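Thiaminase-I (Naegleria gruberi, PDB 4HCW) belongs to a family of thiaminases and has a mixed alpha/beta fold like that of the periplasmic binding proteins. Local coordinates at residues N121-S126 against Q250-S255; P258-D263 against S331-L336. One frame throughout, in Å; residues are numbered along the deposited sequence.

How the contacts relate
Both contacts are buried in one chain, and their centres lie about 13 Å apart. They come in series: contact 1 (121-126 with 250-255) closes before contact 2 (258-263 with 331-336) opens. Both reach the same mixed sheet, in which strands 110-125 and 260-267 are antiparallel neighbours. Contact 1 packs within that sheet and the loop after strand 248-250. Contact 2 joins the start of strand 260-267 to the chain that follows helix 317-328 and leads into strand 335-338. The two also touch directly. Leu251 bridges them, for example where Leu251 CD1 packs 3.8 Å from Val333 CG2.

Contact 1: residues N121-S126 against Q250-S255; sequences NFLLSS and QLIGTS
Leu123 and Gln250 form a loose antiparallel backbone pair: Leu123 N donates to Gln250 O at 3.3 Å, and the return bond, Gln250 N to Leu123 O, is weak. The side chains of these two residues lie side by side and point the same way, with Leu123 CD2 3.6 Å from Gln250 OE1. Leu123 CB also takes the end of Ile252, whose CD1 comes to 3.5 Å. With Ile252 CG1 between its own backbone N and carbonyl carbon (chi1 46°), CG1 and CD1 both come against Leu123 CB. Phe122 works apart from this group. Its ring edge faces Gln250 O, which lies in the ring plane, 3.6 Å from Phe122 CD1. Phe122 CE1 packs obliquely on Leu251 CD2 at 3.6 Å. Helix 317-328 adds to this packing through Leu322 and Phe326. Gln250 O therefore has an N-H and a ring edge as neighbours, and Lys329 NZ hydrogen-bonds Leu251 O. The side-chain packing is mainly apolar. It continues through Leu251 and Ile252. Across these two segments Leu251 and Ile252 meet strand 110-125 through side-chain packing, with no backbone hydrogen bond.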
loop_
_atom_site.group_PDB
_atom_site.type_symbol
_atom_site.label_atom_id
_atom_site.label_comp_id
_atom_site.label_asym_id
_atom_site.label_seq_id
_atom_site.Cartn_x
_atom_site.Cartn_y
_atom_site.Cartn_z
ATOM N N ASN A 121 -2.035 5.234 -4.251
ATOM C CA ASN A 121 -2.195 5.499 -5.677
ATOM C C ASN A 121 -1.782 6.925 -6.022
ATOM O O ASN A 121 -2.620 7.823 -6.101
ATOM C CB ASN A 121 -3.636 5.244 -6.126
ATOM C CG ASN A 121 -3.994 3.771 -6.138
ATOM O OD1 ASN A 121 -3.603 3.031 -7.041
ATOM N ND2 ASN A 121 -4.752 3.338 -5.136
ATOM N N PHE A 122 -0.485 7.126 -6.227
ATOM C CA PHE A 122 0.056 8.455 -6.487
ATOM C C PHE A 122 -0.208 8.912 -7.916
ATOM O O PHE A 122 -0.553 8.109 -8.781
ATOM C CB PHE A 122 1.561 8.479 -6.221
ATOM C CG PHE A 122 1.940 8.062 -4.831
ATOM C CD1 PHE A 122 1.885 8.965 -3.784
ATOM C CD2 PHE A 122 2.366 6.769 -4.575
ATOM C CE1 PHE A 122 2.238 8.585 -2.504
ATOM C CE2 PHE A 122 2.720 6.382 -3.298
ATOM C CZ PHE A 122 2.656 7.291 -2.260
ATOM N N LEU A 123 -0.036 10.209 -8.155
ATOM C CA LEU A 123 -0.161 10.766 -9.495
ATOM C C LEU A 123 1.211 11.056 -10.084
ATOM O O LEU A 123 1.895 11.986 -9.656
ATOM C CB LEU A 123 -0.989 12.051 -9.472
ATOM C CG LEU A 123 -1.177 12.758 -10.816
ATOM C CD1 LEU A 123 -1.857 11.839 -11.822
ATOM C CD2 LEU A 123 -1.967 14.046 -10.638
ATOM N N LEU A 124 1.612 10.257 -11.066
ATOM C CA LEU A 124 2.883 10.473 -11.744
ATOM C C LEU A 124 2.684 11.398 -12.937
ATOM O O LEU A 124 2.327 10.954 -14.029
ATOM C CB LEU A 124 3.488 9.144 -12.199
ATOM C CG LEU A 124 4.916 9.229 -12.739
ATOM C CD1 LEU A 124 5.867 9.691 -11.644
ATOM C CD2 LEU A 124 5.360 7.894 -13.317
ATOM N N SER A 125 2.916 12.688 -12.721
ATOM C CA SER A 125 2.695 13.689 -13.756
ATOM C C SER A 125 3.974 14.042 -14.512
ATOM O O SER A 125 4.975 14.438 -13.915
ATOM C CB SER A 125 2.070 14.949 -13.153
ATOM O OG SER A 125 2.846 15.435 -12.073
ATOM N N SER A 126 3.924 13.890 -15.831
ATOM C CA SER A 126 5.023 14.265 -16.713
ATOM C C SER A 126 5.256 15.773 -16.634
ATOM O O SER A 126 4.332 16.523 -16.321
ATOM C CB SER A 126 4.687 13.849 -18.149
ATOM O OG SER A 126 5.696 14.230 -19.066
ATOM N N GLN A 250 2.720 13.086 -6.512
ATOM C CA GLN A 250 2.031 13.717 -5.389
ATOM C C GLN A 250 0.941 12.835 -4.790
ATOM O O GLN A 250 0.504 11.861 -5.402
ATOM C CB GLN A 250 1.420 15.050 -5.825
ATOM C CG GLN A 250 0.405 14.922 -6.952
ATOM C CD GLN A 250 -0.375 16.199 -7.186
ATOM O OE1 GLN A 250 -0.697 16.545 -8.324
ATOM N NE2 GLN A 250 -0.694 16.905 -6.106
ATOM N N LEU A 251 0.511 13.194 -3.584
ATOM C CA LEU A 251 -0.617 12.542 -2.936
ATOM C C LEU A 251 -1.923 13.149 -3.419
ATOM O O LEU A 251 -2.222 14.307 -3.129
ATOM C CB LEU A 251 -0.534 12.703 -1.420
ATOM C CG LEU A 251 0.193 11.630 -0.616
ATOM C CD1 LEU A 251 0.158 11.988 0.859
ATOM C CD2 LEU A 251 -0.444 10.270 -0.858
ATOM N N ILE A 252 -2.702 12.367 -4.156
ATOM C CA ILE A 252 -4.014 12.818 -4.594
ATOM C C ILE A 252 -5.104 11.862 -4.132
ATOM O O ILE A 252 -5.029 10.654 -4.359
ATOM C CB ILE A 252 -4.091 12.967 -6.124
ATOM C CG1 ILE A 252 -3.474 11.747 -6.807
ATOM C CG2 ILE A 252 -3.384 14.236 -6.568
ATOM C CD1 ILE A 252 -4.145 11.381 -8.104
ATOM N N GLY A 253 -6.113 12.410 -3.467
ATOM C CA GLY A 253 -7.275 11.628 -3.103
ATOM C C GLY A 253 -8.163 11.483 -4.319
ATOM O O GLY A 253 -8.155 12.342 -5.200
ATOM N N THR A 254 -8.919 10.394 -4.378
ATOM C CA THR A 254 -9.884 10.209 -5.454
ATOM C C THR A 254 -10.956 11.289 -5.336
ATOM O O THR A 254 -11.567 11.694 -6.326
ATOM C CB THR A 254 -10.509 8.802 -5.421
ATOM O OG1 THR A 254 -11.574 8.723 -6.376
ATOM C CG2 THR A 254 -11.052 8.493 -4.043
ATOM N N SER A 255 -11.161 11.756 -4.107
ATOM C CA SER A 255 -12.018 12.897 -3.824
ATOM C C SER A 255 -11.651 13.454 -2.458
ATOM O O SER A 255 -11.681 12.731 -1.460
ATOM C CB SER A 255 -13.490 12.492 -3.839
ATOM O OG SER A 255 -13.768 11.546 -2.822
#

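Contact 2: residues P258-D263 against S331-L336; sequences PYVYTD and SEVRVL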
loop_
_atom_site.group_PDB
_atom_site.type_symbol
_atom_site.label_atom_id
_atom_site.label_comp_id
_atom_site.label_asym_id
_atom_site.label_seq_id
_atom_site.Cartn_x
_atom_site.Cartn_y
_atom_site.Cartn_z
ATOM N N PRO A 258 -6.876 12.284 0.770
ATOM C CA PRO A 258 -5.946 11.298 0.209
ATOM C C PRO A 258 -5.898 10.019 1.043
ATOM O O PRO A 258 -5.872 10.079 2.271
ATOM C CB PRO A 258 -4.600 12.021 0.273
ATOM C CG PRO A 258 -4.735 12.943 1.432
ATOM C CD PRO A 258 -6.170 13.389 1.442
ATOM N N TYR A 259 -5.889 8.874 0.369
ATOM C CA TYR A 259 -5.838 7.583 1.047
ATOM C C TYR A 259 -4.524 6.858 0.775
ATOM O O TYR A 259 -4.016 6.876 -0.345
ATOM C CB TYR A 259 -7.014 6.703 0.616
ATOM C CG TYR A 259 -8.298 6.976 1.367
ATOM C CD1 TYR A 259 -9.054 8.110 1.104
ATOM C CD2 TYR A 259 -8.757 6.093 2.336
ATOM C CE1 TYR A 259 -10.229 8.361 1.789
ATOM C CE2 TYR A 259 -9.931 6.334 3.024
ATOM C CZ TYR A 259 -10.663 7.470 2.747
ATOM O OH TYR A 259 -11.831 7.713 3.433
ATOM N N VAL A 260 -3.977 6.225 1.809
ATOM C CA VAL A 260 -2.771 5.418 1.660
ATOM C C VAL A 260 -2.964 4.024 2.243
ATOM O O VAL A 260 -3.849 3.801 3.072
ATOM C CB VAL A 260 -1.545 6.066 2.342
ATOM C CG1 VAL A 260 -1.336 7.489 1.843
ATOM C CG2 VAL A 260 -1.698 6.034 3.857
ATOM N N TYR A 261 -2.132 3.087 1.801
ATOM C CA TYR A 261 -2.125 1.737 2.346
ATOM C C TYR A 261 -0.840 1.524 3.139
ATOM O O TYR A 261 0.217 2.030 2.763
ATOM C CB TYR A 261 -2.210 0.699 1.226
ATOM C CG TYR A 261 -3.411 0.848 0.317
ATOM C CD1 TYR A 261 -4.650 0.340 0.680
ATOM C CD2 TYR A 261 -3.297 1.481 -0.915
ATOM C CE1 TYR A 261 -5.747 0.468 -0.152
ATOM C CE2 TYR A 261 -4.389 1.613 -1.754
ATOM C CZ TYR A 261 -5.611 1.106 -1.367
ATOM O OH TYR A 261 -6.700 1.235 -2.199
ATOM N N THR A 262 -0.930 0.781 4.236
ATOM C CA THR A 262 0.252 0.462 5.030
ATOM C C THR A 262 0.345 -1.030 5.320
ATOM O O THR A 262 -0.600 -1.636 5.824
ATOM C CB THR A 262 0.276 1.225 6.371
ATOM O OG1 THR A 262 -0.848 0.833 7.168
ATOM C CG2 THR A 262 0.238 2.729 6.141
ATOM N N ASP A 263 1.491 -1.620 4.993
ATOM C CA ASP A 263 1.759 -3.010 5.336
ATOM C C ASP A 263 2.400 -3.065 6.716
ATOM O O ASP A 263 3.338 -2.322 7.004
ATOM C CB ASP A 263 2.667 -3.658 4.293
ATOM C CG ASP A 263 2.003 -3.770 2.935
ATOM O OD1 ASP A 263 0.784 -4.040 2.892
ATOM O OD2 ASP A 263 2.696 -3.584 1.913
ATOM N N SER A 331 -2.106 15.310 8.348
ATOM C CA SER A 331 -3.389 15.252 9.039
ATOM C C SER A 331 -4.541 14.901 8.100
ATOM O O SER A 331 -5.611 14.488 8.548
ATOM C CB SER A 331 -3.678 16.582 9.739
ATOM O OG SER A 331 -3.742 17.645 8.804
ATOM N N GLU A 332 -4.318 15.063 6.801
ATOM C CA GLU A 332 -5.381 14.870 5.819
ATOM C C GLU A 332 -5.416 13.449 5.259
ATOM O O GLU A 332 -6.398 13.044 4.638
ATOM C CB GLU A 332 -5.243 15.884 4.678
ATOM C CG GLU A 332 -5.034 17.328 5.131
ATOM C CD GLU A 332 -6.315 18.011 5.589
ATOM O OE1 GLU A 332 -6.574 19.145 5.136
ATOM O OE2 GLU A 332 -7.056 17.428 6.408
ATOM N N VAL A 333 -4.345 12.694 5.484
ATOM C CA VAL A 333 -4.247 11.333 4.965
ATOM C C VAL A 333 -5.180 10.366 5.697
ATOM O O VAL A 333 -5.224 10.341 6.928
ATOM C CB VAL A 333 -2.796 10.813 5.022
ATOM C CG1 VAL A 333 -2.750 9.325 4.742
ATOM C CG2 VAL A 333 -1.924 11.567 4.032
ATOM N N ARG A 334 -5.925 9.579 4.927
ATOM C CA ARG A 334 -6.859 8.605 5.482
ATOM C C ARG A 334 -6.424 7.174 5.177
ATOM O O ARG A 334 -5.704 6.927 4.210
ATOM C CB ARG A 334 -8.265 8.844 4.928
ATOM C CG ARG A 334 -8.873 10.177 5.323
ATOM C CD ARG A 334 -9.078 10.254 6.822
ATOM N NE ARG A 334 -9.720 11.500 7.228
ATOM C CZ ARG A 334 -9.061 12.597 7.586
ATOM N NH1 ARG A 334 -7.735 12.604 7.590
ATOM N NH2 ARG A 334 -9.727 13.688 7.940
ATOM N N VAL A 335 -6.864 6.235 6.009
ATOM C CA VAL A 335 -6.556 4.822 5.808
ATOM C C VAL A 335 -7.816 3.972 5.935
ATOM O O VAL A 335 -8.429 3.911 7.000
ATOM C CB VAL A 335 -5.509 4.316 6.820
ATOM C CG1 VAL A 335 -5.303 2.815 6.665
ATOM C CG2 VAL A 335 -4.193 5.059 6.649
ATOM N N LEU A 336 -8.197 3.314 4.845
ATOM C CA LEU A 336 -9.394 2.480 4.836
ATOM C C LEU A 336 -9.117 1.111 5.452
ATOM O O LEU A 336 -8.203 0.404 5.027
ATOM C CB LEU A 336 -9.918 2.320 3.408
ATOM C CG LEU A 336 -11.198 1.501 3.234
ATOM C CD1 LEU A 336 -12.346 2.119 4.018
ATOM C CD2 LEU A 336 -11.556 1.375 1.763
#
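Arg334 and Tyr259 share a single backbone bridge, flanked by two bonds. Arg334 N donates to Pro258 O at 2.7 Å, and Val260 N donates to Arg334 O at 3.0 Å.

The Arg334 side chain starts on the tyrosine. Its CB sits over the centre of the Tyr259 ring, 3.5 Å from the centroid and 12° off the ring normal. This is a CH-pi contact. Arg334 CG still reaches the phenol end, 4.1 Å from Tyr259 CZ. The chain then bends at chi2 (-64°), and CD carries it away from the ring. At the tip, Arg334 NH1 donates to Ser331 O at 3.0 Å, with that oxygen in the guanidinium plane. A weak bond from NH1 also goes to Val333 O. NH1 thus ties the tip back to the residues just before the arginine, while NH2 is hydrogen-bonded to Ser172 O in another part of the chain. The ring meets CB and CG; the guanidinium, its plane 59° from that of the ring, is carried away from it.

Leu336 N lies at the edge of the same ring, near its plane, while Leu336 CB packs on Tyr259 CE2. Beside the bridge, Val260 crosses Val333 at about a right angle, and Val260 CG2 lies 3.6 Å from Val333 CG1. Val260 CG2 also meets Val335 CG2 at 3.9 Å. Pro258 CG packs on Val333 CG2.

Strand 176-179, the parallel partner of strand 335-338, touches Tyr259 and Arg334 through Val177. Arginine thus plays two parts: its aliphatic base covers a ring face, while its polar end bonds backbone carbonyls. The carbonyl oxygens of Ser331 and Ser172, and weakly that of Val333, would probably help to stabilise its positive charge.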